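Local coordinates for protein (hdlp (histone deacetylase-like protein)) (Aquifex aeolicus, PDB 1C3P) that probably removes acetyl groups from acetylated lysines or related substrates as a zinc-dependent histone deacetylase homologue with an arginase-like alpha/beta fold, at residues Glu201-Gly209 / Tyr216-Lys224; Pro126-Phe134 / Phe141-Val149. All blocks are in the same frame, centred on the assembly; numbering follows the deposited sequence.

Contact 1: residues Glu201-Gly209 / Tyr216-Lys224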
ATOM      1  N   GLU A 201       3.308  10.763  14.971  1.00 20.77           N
ATOM      2  CA  GLU A 201       4.408  10.409  15.878  1.00 27.34           C
ATOM      3  C   GLU A 201       5.712   9.961  15.217  1.00 23.51           C
ATOM      4  O   GLU A 201       6.763   9.961  15.851  1.00 23.17           O
ATOM      5  CB  GLU A 201       3.945   9.282  16.810  1.00 28.99           C
ATOM      6  CG  GLU A 201       2.832   9.659  17.762  1.00 34.82           C
ATOM      7  CD  GLU A 201       2.260   8.449  18.484  1.00 32.40           C
ATOM      8  OE1 GLU A 201       3.029   7.708  19.141  1.00 38.28           O
ATOM      9  OE2 GLU A 201       1.034   8.243  18.393  1.00 40.08           O
ATOM     10  N   LYS A 202       5.637   9.560  13.952  1.00 20.03           N
ATOM     11  CA  LYS A 202       6.800   9.057  13.215  1.00 17.01           C
ATOM     12  C   LYS A 202       6.681   9.477  11.763  1.00 17.02           C
ATOM     13  O   LYS A 202       5.623   9.922  11.340  1.00 20.20           O
ATOM     14  CB  LYS A 202       6.839   7.527  13.310  1.00 19.24           C
ATOM     15  CG  LYS A 202       7.008   7.033  14.733  1.00 36.04           C
ATOM     16  CD  LYS A 202       6.032   5.921  15.035  1.00 45.11           C
ATOM     17  CE  LYS A 202       5.999   5.604  16.523  1.00 55.83           C
ATOM     18  NZ  LYS A 202       4.934   4.621  16.869  1.00 28.09           N
ATOM     19  N   GLY A 203       7.758   9.333  10.995  1.00 22.94           N
ATOM     20  CA  GLY A 203       7.702   9.745   9.603  1.00 19.38           C
ATOM     21  C   GLY A 203       8.563  10.962   9.295  1.00 20.48           C
ATOM     22  O   GLY A 203       8.608  11.426   8.154  1.00 18.55           O
ATOM     23  N   PHE A 204       9.251  11.488  10.303  1.00 15.42           N
ATOM     24  CA  PHE A 204      10.097  12.665  10.091  1.00 20.73           C
ATOM     25  C   PHE A 204      11.416  12.314   9.402  1.00 18.73           C
ATOM     26  O   PHE A 204      11.948  11.206   9.546  1.00 20.18           O
ATOM     27  CB  PHE A 204      10.368  13.403  11.421  1.00 19.97           C
ATOM     28  CG  PHE A 204       9.127  13.944  12.067  1.00 19.63           C
ATOM     29  CD1 PHE A 204       8.344  13.136  12.892  1.00 24.96           C
ATOM     30  CD2 PHE A 204       8.702  15.243  11.799  1.00 18.92           C
ATOM     31  CE1 PHE A 204       7.157  13.614  13.440  1.00 20.66           C
ATOM     32  CE2 PHE A 204       7.511  15.731  12.339  1.00 24.86           C
ATOM     33  CZ  PHE A 204       6.739  14.918  13.158  1.00 23.66           C
ATOM     34  N   LEU A 205      11.931  13.286   8.661  1.00 19.46           N
ATOM     35  CA  LEU A 205      13.162  13.140   7.891  1.00 21.09           C
ATOM     36  C   LEU A 205      14.382  12.719   8.690  1.00 23.53           C
ATOM     37  O   LEU A 205      15.248  12.037   8.161  1.00 21.28           O
ATOM     38  CB  LEU A 205      13.457  14.450   7.154  1.00 23.44           C
ATOM     39  CG  LEU A 205      14.741  14.565   6.332  1.00 23.23           C
ATOM     40  CD1 LEU A 205      14.767  13.522   5.233  1.00 24.06           C
ATOM     41  CD2 LEU A 205      14.806  15.963   5.751  1.00 30.63           C
ATOM     42  N   GLU A 206      14.440  13.093   9.967  1.00 21.59           N
ATOM     43  CA  GLU A 206      15.610  12.758  10.784  1.00 27.89           C
ATOM     44  C   GLU A 206      15.640  11.318  11.281  1.00 22.86           C
ATOM     45  O   GLU A 206      16.610  10.901  11.916  1.00 21.21           O
ATOM     46  CB  GLU A 206      15.709  13.707  11.984  1.00 28.90           C
ATOM     47  CG  GLU A 206      15.173  15.092  11.690  1.00 48.55           C
ATOM     48  CD  GLU A 206      13.658  15.077  11.595  1.00 46.86           C
ATOM     49  OE1 GLU A 206      13.070  16.025  11.041  1.00 21.58           O
ATOM     50  OE2 GLU A 206      13.058  14.101  12.096  1.00 63.58           O
ATOM     51  N   GLU A 207      14.580  10.558  11.023  1.00 25.04           N
ATOM     52  CA  GLU A 207      14.543   9.156  11.444  1.00 19.61           C
ATOM     53  C   GLU A 207      15.258   8.343  10.368  1.00 28.83           C
ATOM     54  O   GLU A 207      14.649   7.953   9.364  1.00 18.11           O
ATOM     55  CB  GLU A 207      13.087   8.692  11.599  1.00 20.75           C
ATOM     56  CG  GLU A 207      12.370   9.340  12.788  1.00 18.44           C
ATOM     57  CD  GLU A 207      10.887   9.451  12.564  1.00 24.75           C
ATOM     58  OE1 GLU A 207      10.299   8.512  11.995  1.00 22.17           O
ATOM     59  OE2 GLU A 207      10.305  10.469  12.974  1.00 15.50           O
ATOM     60  N   ILE A 208      16.547   8.076  10.582  1.00 21.60           N
ATOM     61  CA  ILE A 208      17.321   7.342   9.591  1.00 22.37           C
ATOM     62  C   ILE A 208      17.809   5.987  10.076  1.00 24.74           C
ATOM     63  O   ILE A 208      18.707   5.401   9.494  1.00 22.68           O
ATOM     64  CB  ILE A 208      18.527   8.194   9.093  1.00 28.84           C
ATOM     65  CG1 ILE A 208      18.037   9.539   8.559  1.00 21.61           C
ATOM     66  CG2 ILE A 208      19.253   7.479   7.971  1.00 43.26           C
ATOM     67  CD1 ILE A 208      19.134  10.454   8.074  1.00 41.40           C
ATOM     68  N   GLY A 209      17.216   5.474  11.144  1.00 22.80           N
ATOM     69  CA  GLY A 209      17.650   4.174  11.611  1.00 20.43           C
ATOM     70  C   GLY A 209      18.408   4.264  12.915  1.00 25.56           C
ATOM     71  O   GLY A 209      18.596   5.356  13.458  1.00 25.22           O
ATOM     72  N   TYR A 216      19.870   3.373   6.937  1.00 22.79           N
ATOM     73  CA  TYR A 216      19.098   2.479   6.078  1.00 25.51           C
ATOM     74  C   TYR A 216      17.583   2.660   6.163  1.00 22.57           C
ATOM     75  O   TYR A 216      16.819   1.739   5.884  1.00 19.70           O
ATOM     76  CB  TYR A 216      19.480   1.015   6.353  1.00 20.54           C
ATOM     77  CG  TYR A 216      20.910   0.692   5.973  1.00 26.47           C
ATOM     78  CD1 TYR A 216      21.983   1.198   6.709  1.00 28.96           C
ATOM     79  CD2 TYR A 216      21.193  -0.076   4.837  1.00 24.21           C
ATOM     80  CE1 TYR A 216      23.301   0.957   6.324  1.00 33.08           C
ATOM     81  CE2 TYR A 216      22.511  -0.323   4.441  1.00 34.45           C
ATOM     82  CZ  TYR A 216      23.557   0.200   5.189  1.00 40.53           C
ATOM     83  OH  TYR A 216      24.855  -0.004   4.785  1.00 45.67           O
ATOM     84  N   ASN A 217      17.160   3.847   6.570  1.00 22.88           N
ATOM     85  CA  ASN A 217      15.748   4.184   6.629  1.00 22.60           C
ATOM     86  C   ASN A 217      15.716   5.607   6.099  1.00 17.65           C
ATOM     87  O   ASN A 217      16.505   6.438   6.522  1.00 17.63           O
ATOM     88  CB  ASN A 217      15.209   4.138   8.058  1.00 16.61           C
ATOM     89  CG  ASN A 217      13.717   4.429   8.120  1.00 17.16           C
ATOM     90  OD1 ASN A 217      13.284   5.556   8.409  1.00 20.23           O
ATOM     91  ND2 ASN A 217      12.919   3.418   7.827  1.00 12.18           N
ATOM     92  N   LEU A 218      14.819   5.891   5.165  1.00 21.68           N
ATOM     93  CA  LEU A 218      14.771   7.232   4.602  1.00 21.20           C
ATOM     94  C   LEU A 218      13.330   7.654   4.448  1.00 19.46           C
ATOM     95  O   LEU A 218      12.590   7.048   3.668  1.00 16.70           O
ATOM     96  CB  LEU A 218      15.448   7.258   3.221  1.00 17.73           C
ATOM     97  CG  LEU A 218      15.934   8.622   2.702  1.00 32.30           C
ATOM     98  CD1 LEU A 218      16.194   8.538   1.206  1.00 24.51           C
ATOM     99  CD2 LEU A 218      14.928   9.691   2.967  1.00 40.08           C
ATOM    100  N   ASN A 219      12.934   8.673   5.203  1.00 15.43           N
ATOM    101  CA  ASN A 219      11.581   9.213   5.120  1.00 14.05           C
ATOM    102  C   ASN A 219      11.626  10.516   4.339  1.00 21.98           C
ATOM    103  O   ASN A 219      12.482  11.358   4.588  1.00 18.65           O
ATOM    104  CB  ASN A 219      10.993   9.522   6.513  1.00 15.92           C
ATOM    105  CG  ASN A 219      10.728   8.280   7.333  1.00 22.73           C
ATOM    106  OD1 ASN A 219      10.324   7.247   6.793  1.00 17.90           O
ATOM    107  ND2 ASN A 219      10.906   8.383   8.655  1.00 16.62           N
ATOM    108  N   ILE A 220      10.694  10.690   3.404  1.00 16.82           N
ATOM    109  CA  ILE A 220      10.641  11.920   2.613  1.00 13.22           C
ATOM    110  C   ILE A 220       9.262  12.536   2.931  1.00 18.80           C
ATOM    111  O   ILE A 220       8.267  12.250   2.259  1.00 15.52           O
ATOM    112  CB  ILE A 220      10.745  11.593   1.104  1.00 15.70           C
ATOM    113  CG1 ILE A 220      12.054  10.841   0.798  1.00 19.11           C
ATOM    114  CG2 ILE A 220      10.613  12.868   0.293  1.00 15.18           C
ATOM    115  CD1 ILE A 220      13.335  11.663   0.918  1.00 22.75           C
ATOM    116  N   PRO A 221       9.186  13.402   3.957  1.00 16.72           N
ATOM    117  CA  PRO A 221       7.908  14.018   4.327  1.00 19.83           C
ATOM    118  C   PRO A 221       7.584  15.111   3.327  1.00 21.26           C
ATOM    119  O   PRO A 221       8.447  15.919   3.014  1.00 22.46           O
ATOM    120  CB  PRO A 221       8.189  14.583   5.735  1.00 20.76           C
ATOM    121  CG  PRO A 221       9.545  13.958   6.123  1.00 28.73           C
ATOM    122  CD  PRO A 221      10.249  13.939   4.816  1.00 18.83           C
ATOM    123  N   LEU A 222       6.344  15.131   2.832  1.00 19.70           N
ATOM    124  CA  LEU A 222       5.922  16.105   1.833  1.00 21.62           C
ATOM    125  C   LEU A 222       4.741  16.962   2.290  1.00 19.68           C
ATOM    126  O   LEU A 222       3.917  16.527   3.088  1.00 18.07           O
ATOM    127  CB  LEU A 222       5.596  15.376   0.537  1.00 16.46           C
ATOM    128  CG  LEU A 222       6.861  14.683   0.008  1.00 18.65           C
ATOM    129  CD1 LEU A 222       6.509  13.721  -1.131  1.00 21.32           C
ATOM    130  CD2 LEU A 222       7.847  15.738  -0.458  1.00 19.98           C
ATOM    131  N   PRO A 223       4.657  18.202   1.783  1.00 19.37           N
ATOM    132  CA  PRO A 223       3.605  19.171   2.122  1.00 19.59           C
ATOM    133  C   PRO A 223       2.213  18.994   1.557  1.00 23.15           C
ATOM    134  O   PRO A 223       1.988  18.232   0.626  1.00 15.81           O
ATOM    135  CB  PRO A 223       4.215  20.496   1.660  1.00 20.08           C
ATOM    136  CG  PRO A 223       4.891  20.068   0.379  1.00 21.96           C
ATOM    137  CD  PRO A 223       5.635  18.814   0.859  1.00 17.38           C
ATOM    138  N   LYS A 224       1.279  19.730   2.149  1.00 16.41           N
ATOM    139  CA  LYS A 224      -0.106  19.733   1.699  1.00 16.11           C
ATOM    140  C   LYS A 224      -0.185  20.323   0.283  1.00 15.77           C
ATOM    141  O   LYS A 224       0.632  21.178  -0.105  1.00 21.07           O
ATOM    142  CB  LYS A 224      -0.946  20.607   2.627  1.00 20.34           C
ATOM    143  CG  LYS A 224      -0.916  20.190   4.096  1.00 19.33           C
ATOM    144  CD  LYS A 224      -1.750  21.158   4.952  1.00 25.49           C
ATOM    145  CE  LYS A 224      -1.648  20.796   6.440  1.00 24.14           C
ATOM    146  NZ  LYS A 224      -2.460  21.709   7.299  1.00 34.08           N
TER
HETATM  147  O   HOH W   1      14.774   9.473   7.012  1.00 21.46           O
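Asn219 reaches from strand 217-222 into the turn of residues 204-207, where its ND2 donates to Phe204 O at 3.1 Å in a nearly straight bond (170°). Phe204 O lies in the amide plane of Asn219, yet the donor stands above the plane of the carbonyl it meets. From the opposite face the same oxygen takes Glu207 N, the closing bond of a type I beta turn. Glu207 folds back across this turn: with CG anti to its carbonyl carbon (chi1 -69°) and the chain extended beyond, the carboxylate accepts from Gly203 N through OE1 (2.9 Å) and from Phe204 N through OE2 (3.0 Å). Carboxylate and Asn219 amide stand almost perpendicular, and Gln176 bonds to both, to Glu207 OE1 and to Asn219 ND2. Leu205 swings CG anti to its own N, bringing CD1 to 3.2 Å from Asn219 O, while its CB rests 4.0 Å from Pro221 CD. Pro221 CG also comes within 3.4 Å of Gly203 O. A bridging water donates to Leu205 O and Glu207 O and accepts from Asn219 N. Further along, Ile208 CG2 packs on Asn217 O at 3.3 Å. The loop thus runs beside strand 217-222, one of the two edge strands of the parallel sheet, whose inner neighbour is strand 185-192; helix 228-245 packs against Leu218, Ile220 and Leu222, and helix 362-372 touches Leu205.

Contact 2: residues Pro126-Phe134 / Phe141-Val149. Unlike the reference sequence in segment 141-149: Asn146 (reference Asp).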
ATOM      1  N   PRO A 126      -2.870  -6.548  -4.723  1.00 14.84           N
ATOM      2  CA  PRO A 126      -3.513  -5.307  -4.294  1.00 17.33           C
ATOM      3  C   PRO A 126      -3.978  -5.267  -2.836  1.00 13.78           C
ATOM      4  O   PRO A 126      -4.142  -4.191  -2.273  1.00 17.03           O
ATOM      5  CB  PRO A 126      -4.672  -5.179  -5.281  1.00 16.32           C
ATOM      6  CG  PRO A 126      -5.028  -6.643  -5.545  1.00 20.95           C
ATOM      7  CD  PRO A 126      -3.641  -7.170  -5.815  1.00 18.10           C
ATOM      8  N   ALA A 127      -4.192  -6.434  -2.232  1.00 14.57           N
ATOM      9  CA  ALA A 127      -4.646  -6.501  -0.848  1.00 17.37           C
ATOM     10  C   ALA A 127      -3.508  -6.240   0.129  1.00 19.77           C
ATOM     11  O   ALA A 127      -3.751  -5.928   1.296  1.00 15.62           O
ATOM     12  CB  ALA A 127      -5.279  -7.892  -0.558  1.00 14.48           C
ATOM     13  N   GLY A 128      -2.274  -6.354  -0.353  1.00 13.54           N
ATOM     14  CA  GLY A 128      -1.104  -6.169   0.496  1.00 13.53           C
ATOM     15  C   GLY A 128      -0.744  -4.728   0.812  1.00 14.49           C
ATOM     16  O   GLY A 128      -1.449  -3.795   0.447  1.00 15.65           O
ATOM     17  N   GLY A 129       0.375  -4.548   1.497  1.00 13.35           N
ATOM     18  CA  GLY A 129       0.809  -3.215   1.859  1.00 16.28           C
ATOM     19  C   GLY A 129       0.177  -2.654   3.127  1.00 15.69           C
ATOM     20  O   GLY A 129       0.058  -1.440   3.256  1.00 16.10           O
ATOM     21  N   MET A 130      -0.241  -3.526   4.044  1.00 15.00           N
ATOM     22  CA  MET A 130      -0.839  -3.105   5.330  1.00 13.35           C
ATOM     23  C   MET A 130       0.350  -2.727   6.212  1.00 12.49           C
ATOM     24  O   MET A 130       0.688  -3.409   7.182  1.00 19.54           O
ATOM     25  CB  MET A 130      -1.621  -4.274   5.926  1.00 12.20           C
ATOM     26  CG  MET A 130      -2.670  -4.769   4.924  1.00 17.03           C
ATOM     27  SD  MET A 130      -3.802  -6.014   5.528  1.00 15.41           S
ATOM     28  CE  MET A 130      -4.685  -5.037   6.685  1.00 46.82           C
ATOM     29  N   HIS A 131       0.924  -1.575   5.880  1.00 16.24           N
ATOM     30  CA  HIS A 131       2.166  -1.099   6.465  1.00 13.80           C
ATOM     31  C   HIS A 131       2.206  -0.438   7.828  1.00 13.69           C
ATOM     32  O   HIS A 131       3.263  -0.008   8.242  1.00 17.21           O
ATOM     33  CB  HIS A 131       2.854  -0.165   5.453  1.00 15.91           C
ATOM     34  CG  HIS A 131       2.111   1.106   5.174  1.00 13.08           C
ATOM     35  ND1 HIS A 131       0.930   1.449   5.797  1.00 22.48           N
ATOM     36  CD2 HIS A 131       2.413   2.140   4.350  1.00 12.46           C
ATOM     37  CE1 HIS A 131       0.537   2.638   5.368  1.00 16.56           C
ATOM     38  NE2 HIS A 131       1.419   3.078   4.490  1.00 23.56           N
ATOM     39  N   HIS A 132       1.075  -0.343   8.511  1.00 14.51           N
ATOM     40  CA  HIS A 132       1.062   0.301   9.821  1.00 20.19           C
ATOM     41  C   HIS A 132       1.178  -0.628  11.037  1.00 16.89           C
ATOM     42  O   HIS A 132       1.608  -0.181  12.094  1.00 14.58           O
ATOM     43  CB  HIS A 132      -0.208   1.164   9.955  1.00 17.26           C
ATOM     44  CG  HIS A 132      -0.166   2.431   9.158  1.00 16.85           C
ATOM     45  ND1 HIS A 132      -1.224   2.873   8.394  1.00 24.80           N
ATOM     46  CD2 HIS A 132       0.798   3.376   9.047  1.00 13.74           C
ATOM     47  CE1 HIS A 132      -0.912   4.036   7.846  1.00 12.68           C
ATOM     48  NE2 HIS A 132       0.308   4.362   8.227  1.00 28.65           N
ATOM     49  N   ALA A 133       0.817  -1.905  10.908  1.00 16.79           N
ATOM     50  CA  ALA A 133       0.863  -2.788  12.081  1.00 13.76           C
ATOM     51  C   ALA A 133       2.259  -3.041  12.648  1.00 18.80           C
ATOM     52  O   ALA A 133       3.220  -3.105  11.905  1.00 16.86           O
ATOM     53  CB  ALA A 133       0.186  -4.122  11.773  1.00 14.95           C
ATOM     54  N   PHE A 134       2.342  -3.160  13.977  1.00 13.76           N
ATOM     55  CA  PHE A 134       3.594  -3.420  14.681  1.00 19.77           C
ATOM     56  C   PHE A 134       3.689  -4.893  15.038  1.00 14.76           C
ATOM     57  O   PHE A 134       2.696  -5.625  14.969  1.00 18.05           O
ATOM     58  CB  PHE A 134       3.680  -2.559  15.955  1.00 15.59           C
ATOM     59  CG  PHE A 134       3.680  -1.094  15.674  1.00 17.22           C
ATOM     60  CD1 PHE A 134       2.592  -0.302  16.019  1.00 17.88           C
ATOM     61  CD2 PHE A 134       4.766  -0.507  15.025  1.00 21.68           C
ATOM     62  CE1 PHE A 134       2.585   1.070  15.722  1.00 23.07           C
ATOM     63  CE2 PHE A 134       4.766   0.859  14.722  1.00 17.64           C
ATOM     64  CZ  PHE A 134       3.678   1.644  15.073  1.00 19.71           C
ATOM     65  N   PHE A 141      -5.461   1.093  11.198  1.00 15.52           N
ATOM     66  CA  PHE A 141      -6.386   0.211  10.481  1.00 20.71           C
ATOM     67  C   PHE A 141      -5.724  -1.110  10.138  1.00 14.45           C
ATOM     68  O   PHE A 141      -6.361  -1.970   9.554  1.00 16.39           O
ATOM     69  CB  PHE A 141      -6.841   0.794   9.136  1.00 20.03           C
ATOM     70  CG  PHE A 141      -7.391   2.191   9.194  1.00 28.32           C
ATOM     71  CD1 PHE A 141      -7.559   2.912   8.001  1.00 24.25           C
ATOM     72  CD2 PHE A 141      -7.769   2.783  10.393  1.00 30.11           C
ATOM     73  CE1 PHE A 141      -8.089   4.186   8.008  1.00 25.94           C
ATOM     74  CE2 PHE A 141      -8.307   4.073  10.403  1.00 21.64           C
ATOM     75  CZ  PHE A 141      -8.467   4.770   9.206  1.00 24.44           C
ATOM     76  N   CYS A 142      -4.444  -1.266  10.463  1.00 16.77           N
ATOM     77  CA  CYS A 142      -3.749  -2.507  10.143  1.00 17.71           C
ATOM     78  C   CYS A 142      -3.552  -3.421  11.355  1.00 18.09           C
ATOM     79  O   CYS A 142      -3.182  -2.950  12.442  1.00 16.60           O
ATOM     80  CB  CYS A 142      -2.378  -2.189   9.534  1.00 13.95           C
ATOM     81  SG  CYS A 142      -2.451  -1.176   8.042  1.00 16.63           S
ATOM     82  N   TYR A 143      -3.794  -4.721  11.155  1.00 12.50           N
ATOM     83  CA  TYR A 143      -3.627  -5.714  12.212  1.00 15.32           C
ATOM     84  C   TYR A 143      -2.435  -6.626  11.944  1.00 17.35           C
ATOM     85  O   TYR A 143      -1.791  -7.096  12.881  1.00 16.67           O
ATOM     86  CB  TYR A 143      -4.869  -6.594  12.374  1.00 13.07           C
ATOM     87  CG  TYR A 143      -6.162  -5.819  12.515  1.00 15.80           C
ATOM     88  CD1 TYR A 143      -6.850  -5.368  11.390  1.00 15.48           C
ATOM     89  CD2 TYR A 143      -6.697  -5.543  13.776  1.00 14.60           C
ATOM     90  CE1 TYR A 143      -8.059  -4.659  11.514  1.00 11.99           C
ATOM     91  CE2 TYR A 143      -7.895  -4.837  13.913  1.00 10.74           C
ATOM     92  CZ  TYR A 143      -8.570  -4.402  12.774  1.00 20.89           C
ATOM     93  OH  TYR A 143      -9.777  -3.746  12.892  1.00 18.87           O
ATOM     94  N   ILE A 144      -2.146  -6.883  10.670  1.00 14.93           N
ATOM     95  CA  ILE A 144      -1.017  -7.729  10.306  1.00 14.17           C
ATOM     96  C   ILE A 144      -0.187  -6.949   9.291  1.00 17.22           C
ATOM     97  O   ILE A 144      -0.735  -6.397   8.333  1.00 14.72           O
ATOM     98  CB  ILE A 144      -1.506  -9.039   9.686  1.00 14.87           C
ATOM     99  CG1 ILE A 144      -2.415  -9.766  10.692  1.00 16.98           C
ATOM    100  CG2 ILE A 144      -0.323  -9.881   9.217  1.00 13.55           C
ATOM    101  CD1 ILE A 144      -2.957 -11.120  10.221  1.00 17.42           C
ATOM    102  N   ASN A 145       1.125  -6.891   9.503  1.00 13.46           N
ATOM    103  CA  ASN A 145       2.001  -6.144   8.598  1.00 16.09           C
ATOM    104  C   ASN A 145       2.522  -7.097   7.502  1.00 15.04           C
ATOM    105  O   ASN A 145       3.559  -7.738   7.683  1.00 15.72           O
ATOM    106  CB  ASN A 145       3.170  -5.563   9.405  1.00 14.50           C
ATOM    107  CG  ASN A 145       3.918  -4.485   8.649  1.00 15.64           C
ATOM    108  OD1 ASN A 145       4.347  -4.691   7.519  1.00 14.97           O
ATOM    109  ND2 ASN A 145       4.061  -3.320   9.266  1.00 16.74           N
ATOM    110  N   ASN A 146       1.828  -7.204   6.367  1.00 12.34           N
ATOM    111  CA  ASN A 146       2.292  -8.157   5.349  1.00 15.31           C
ATOM    112  C   ASN A 146       3.642  -7.743   4.764  1.00 13.04           C
ATOM    113  O   ASN A 146       4.457  -8.595   4.421  1.00 14.76           O
ATOM    114  CB  ASN A 146       1.210  -8.401   4.286  1.00 15.81           C
ATOM    115  CG  ASN A 146       0.880  -7.171   3.492  1.00 15.25           C
ATOM    116  OD1 ASN A 146       1.352  -7.016   2.375  1.00 13.57           O
ATOM    117  ND2 ASN A 146       0.081  -6.268   4.076  1.00 10.85           N
ATOM    118  N   PRO A 147       3.899  -6.430   4.618  1.00 14.28           N
ATOM    119  CA  PRO A 147       5.236  -6.131   4.086  1.00 13.51           C
ATOM    120  C   PRO A 147       6.357  -6.719   4.993  1.00 18.86           C
ATOM    121  O   PRO A 147       7.360  -7.256   4.492  1.00 16.24           O
ATOM    122  CB  PRO A 147       5.262  -4.606   4.071  1.00 14.44           C
ATOM    123  CG  PRO A 147       3.797  -4.274   3.740  1.00 12.32           C
ATOM    124  CD  PRO A 147       3.116  -5.188   4.774  1.00  7.62           C
ATOM    125  N   ALA A 148       6.189  -6.633   6.317  1.00 15.01           N
ATOM    126  CA  ALA A 148       7.219  -7.154   7.238  1.00 15.58           C
ATOM    127  C   ALA A 148       7.266  -8.678   7.210  1.00 14.94           C
ATOM    128  O   ALA A 148       8.341  -9.270   7.284  1.00 14.69           O
ATOM    129  CB  ALA A 148       6.978  -6.656   8.672  1.00 12.93           C
ATOM    130  N   VAL A 149       6.108  -9.313   7.101  1.00 12.49           N
ATOM    131  CA  VAL A 149       6.052 -10.766   7.001  1.00 15.31           C
ATOM    132  C   VAL A 149       6.790 -11.140   5.724  1.00 20.14           C
ATOM    133  O   VAL A 149       7.633 -12.047   5.720  1.00 17.32           O
ATOM    134  CB  VAL A 149       4.597 -11.271   6.920  1.00 14.77           C
ATOM    135  CG1 VAL A 149       4.542 -12.759   6.519  1.00 14.68           C
ATOM    136  CG2 VAL A 149       3.924 -11.076   8.263  1.00 12.50           C
TER
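Asn145 reaches across to Ala133: with CG anti to the backbone N (chi1 -165°), its ND2 donates to Ala133 O at 2.8 Å; the bond is almost straight (172°) and lies in the planes of both the amide and the carbonyl. The other end of the amide, OD1, accepts from Ala148 N at 2.9 Å and so caps the start of helix 146-156. With an alanine here, Ala133 O would probably lose this donor and Ala148 N its cap, weakening the tie between loop and helix start. Asn146, which differs from the reference aspartate, turns CG between its backbone N and carbonyl carbon, bringing OD1 to Gly129 N at 2.8 Å on an in-plane lone pair. Thr110 also bonds to OD1. The Met130 side chain passes this amide at about a right angle, with CB and CG each 3.2 Å from ND2. On the other flank of Met130, CB leans on Cys142 SG (3.8 Å), and the sulfur accepts a weak bond from His132 N. Ala133 CB fits against the Cys142 CB and the backbone of Tyr143, while Pro147 CG lies against Gly129 CA at 3.7 Å. An inverse gamma turn centred on Met130 leads into His131 and His132. Their side chains approach Asp168 and His170, which bind zinc in another structure of this protein, though no zinc is bound in this model; His131 NE2 makes weak bonds to Asp168 OD2 and His170 O. Such a histidine pair beside the metal site is a hallmark of histone deacetylases, here on a loop tied through Asn145 to the N-cap of helix 146-156.

The two contacts follow one another in sequence, residues 126-149 first and 201-224 after, and both belong to the histone deacetylase domain. Their centres lie about 19 Å apart. Contact 2 follows strand 122-125, in the interior of the eight-stranded parallel sheet, and leads into helix 146-156; contact 1 lies at the sheet's margin, on edge strand 217-222 and the loop that precedes it. They meet directly where Lys202 NZ packs on Phe134 CZ at 3.7 Å. Contact 2 is the nearer to the zinc-binding residues: His131 and His132 lie beside Asp168 and His170, whereas Asn219 of contact 1 is about 11 Å from Asp168, side chain to side chain.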